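Local coordinates for glycoside hydrolase, GH17 family (Formosa sp. Hel1_33_131, PDB 6FCG), which probably hydrolyses internal beta-1,3-glucosidic bonds of the algal storage glucan laminarin, as an endo-acting laminarinase, at residues A[63-68]-A[93-98]. Residues are numbered along the deposited sequence; the frame is centred on the assembly and turned at random.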
loop_
_atom_site.group_PDB
_atom_site.type_symbol
_atom_site.label_atom_id
_atom_site.label_comp_id
_atom_site.label_asym_id
_atom_site.label_seq_id
_atom_site.Cartn_x
_atom_site.Cartn_y
_atom_site.Cartn_z
ATOM N N ASP A 63 1.379 -16.362 35.835
ATOM C CA ASP A 63 1.056 -16.069 37.233
ATOM C C ASP A 63 -0.111 -16.923 37.739
ATOM O O ASP A 63 -0.143 -17.273 38.893
ATOM C CB ASP A 63 0.733 -14.577 37.401
ATOM C CG ASP A 63 1.958 -13.654 37.144
ATOM O OD1 ASP A 63 3.108 -14.129 37.014
ATOM O OD2 ASP A 63 1.769 -12.433 37.064
ATOM N N PHE A 64 -1.051 -17.254 36.857
ATOM C CA PHE A 64 -2.130 -18.180 37.149
ATOM C C PHE A 64 -1.666 -19.620 36.881
ATOM O O PHE A 64 -1.903 -20.204 35.808
ATOM C CB PHE A 64 -3.396 -17.821 36.324
ATOM C CG PHE A 64 -3.935 -16.412 36.576
ATOM C CD1 PHE A 64 -4.619 -16.106 37.753
ATOM C CD2 PHE A 64 -3.772 -15.394 35.605
ATOM C CE1 PHE A 64 -5.120 -14.830 37.968
ATOM C CE2 PHE A 64 -4.267 -14.117 35.816
ATOM C CZ PHE A 64 -4.948 -13.838 36.998
ATOM N N GLN A 65 -0.990 -20.185 37.873
ATOM C CA GLN A 65 -0.513 -21.579 37.814
ATOM C C GLN A 65 -1.672 -22.564 37.816
ATOM O O GLN A 65 -2.585 -22.419 38.615
ATOM C CB GLN A 65 0.383 -21.910 39.015
ATOM C CG GLN A 65 1.762 -21.257 38.954
ATOM C CD GLN A 65 2.628 -21.828 37.837
ATOM O OE1 GLN A 65 2.519 -23.004 37.484
ATOM N NE2 GLN A 65 3.470 -20.987 37.247
ATOM N N PRO A 66 -1.655 -23.546 36.915
ATOM C CA PRO A 66 -2.693 -24.539 37.030
ATOM C C PRO A 66 -2.499 -25.383 38.302
ATOM O O PRO A 66 -1.382 -25.574 38.767
ATOM C CB PRO A 66 -2.502 -25.377 35.769
ATOM C CG PRO A 66 -1.037 -25.319 35.519
ATOM C CD PRO A 66 -0.618 -23.941 35.952
ATOM N N SER A 67 -3.600 -25.853 38.859
ATOM C CA SER A 67 -3.572 -26.728 40.036
ATOM C C SER A 67 -3.179 -28.159 39.645
ATOM O O SER A 67 -3.286 -28.551 38.482
ATOM C CB SER A 67 -4.956 -26.732 40.715
ATOM O OG SER A 67 -5.904 -27.449 39.939
ATOM N N ILE A 68 -2.784 -28.935 40.638
ATOM C CA ILE A 68 -2.520 -30.358 40.461
ATOM C C ILE A 68 -3.755 -31.086 39.898
ATOM O O ILE A 68 -3.600 -31.924 39.017
ATOM C CB ILE A 68 -1.977 -30.998 41.785
ATOM C CG1 ILE A 68 -0.525 -30.542 42.019
ATOM C CG2 ILE A 68 -1.990 -32.516 41.741
ATOM C CD1 ILE A 68 -0.207 -30.218 43.458
ATOM N N LEU A 93 9.373 -21.681 37.743
ATOM C CA LEU A 93 8.022 -21.612 38.190
ATOM C C LEU A 93 7.652 -23.007 38.634
ATOM O O LEU A 93 8.304 -23.979 38.273
ATOM C CB LEU A 93 7.121 -21.099 37.053
ATOM C CG LEU A 93 7.479 -19.701 36.476
ATOM C CD1 LEU A 93 6.528 -19.295 35.349
ATOM C CD2 LEU A 93 7.515 -18.596 37.541
ATOM N N ALA A 94 6.564 -23.099 39.386
ATOM C CA ALA A 94 6.108 -24.349 40.032
ATOM C C ALA A 94 5.580 -25.414 39.054
ATOM O O ALA A 94 5.517 -26.592 39.402
ATOM C CB ALA A 94 5.016 -24.017 41.037
ATOM N N HIS A 95 5.162 -24.955 37.870
ATOM C CA HIS A 95 4.510 -25.769 36.856
ATOM C C HIS A 95 5.102 -27.184 36.638
ATOM O O HIS A 95 4.387 -28.162 36.683
ATOM C CB HIS A 95 4.496 -24.932 35.574
ATOM C CG HIS A 95 3.934 -25.619 34.374
ATOM N ND1 HIS A 95 4.717 -26.027 33.312
ATOM C CD2 HIS A 95 2.661 -25.906 34.031
ATOM C CE1 HIS A 95 3.955 -26.577 32.384
ATOM N NE2 HIS A 95 2.707 -26.525 32.804
ATOM N N THR A 96 6.406 -27.297 36.417
ATOM C CA THR A 96 7.019 -28.579 36.103
ATOM C C THR A 96 6.963 -29.512 37.294
ATOM O O THR A 96 6.695 -30.691 37.160
ATOM C CB THR A 96 8.468 -28.366 35.669
ATOM O OG1 THR A 96 8.453 -27.669 34.414
ATOM C CG2 THR A 96 9.248 -29.686 35.562
ATOM N N SER A 97 7.301 -28.968 38.452
ATOM C CA SER A 97 7.220 -29.659 39.721
ATOM C C SER A 97 5.800 -30.166 39.969
ATOM O O SER A 97 5.595 -31.289 40.430
ATOM C CB SER A 97 7.692 -28.699 40.828
ATOM O OG SER A 97 7.388 -29.175 42.109
ATOM N N ASN A 98 4.813 -29.345 39.677
ATOM C CA ASN A 98 3.430 -29.770 39.852
ATOM C C ASN A 98 3.003 -30.863 38.867
ATOM O O ASN A 98 2.162 -31.693 39.223
ATOM C CB ASN A 98 2.476 -28.584 39.808
ATOM C CG ASN A 98 2.669 -27.660 40.992
ATOM O OD1 ASN A 98 3.014 -28.096 42.087
ATOM N ND2 ASN A 98 2.416 -26.402 40.793
#
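Q65 lays its amide against L93 and H95 where two loops of a TIM-barrel domain meet: residues 63-68 lead from the loop after strand 50-53 into helix 68-80, and residues 93-98 follow strand 83-87 and run into the helix that ends at 109. The contact joins the loop before the one helix to the loop and first turn of the other. It is modest, 294 Å² counting both sides, and van der Waals in kind.

Polar atoms approach without bonding. OE1 of Q65 is 3.3 Å from N of H95, but the angle is too poor for a hydrogen bond, and it lies 3.4 Å from CB of H95. The amide and imidazole planes are 54° apart, and OE1 comes obliquely to the ring. A bend at chi2 (-68°) carries the amide to this place, where NE2 rests 3.7 Å from CB of L93 while bonding to the hydroxyl of Y57. That tyrosine also stacks on the H95 ring, whose NE2 is hydrogen-bonded to N of G56; the imidazole is thus held by residues earlier in the loop that contains Q65. Were an alanine to stand at Q65, the Y57 hydroxyl would probably lose this amide partner and a gap open beside L93 and H95.

Apolar packing is supplied by P66. Its CG meets the H95 ring at its edge, near the ring plane, 4.0 Å from CD2, and the proline also touches Y57 and L71.

Aliphatic carbon against oxygen completes the contact. N98, whose backbone N bonds to O of A94 (2.9 Å), directs its CB toward residues 63-68, and its side chain also meets L71. I68 crosses N98 at about a right angle: CG1 of I68 lies 4.0 Å from the backbone O of N98, and its CD1 stops 4.1 Å from OD1 of N98.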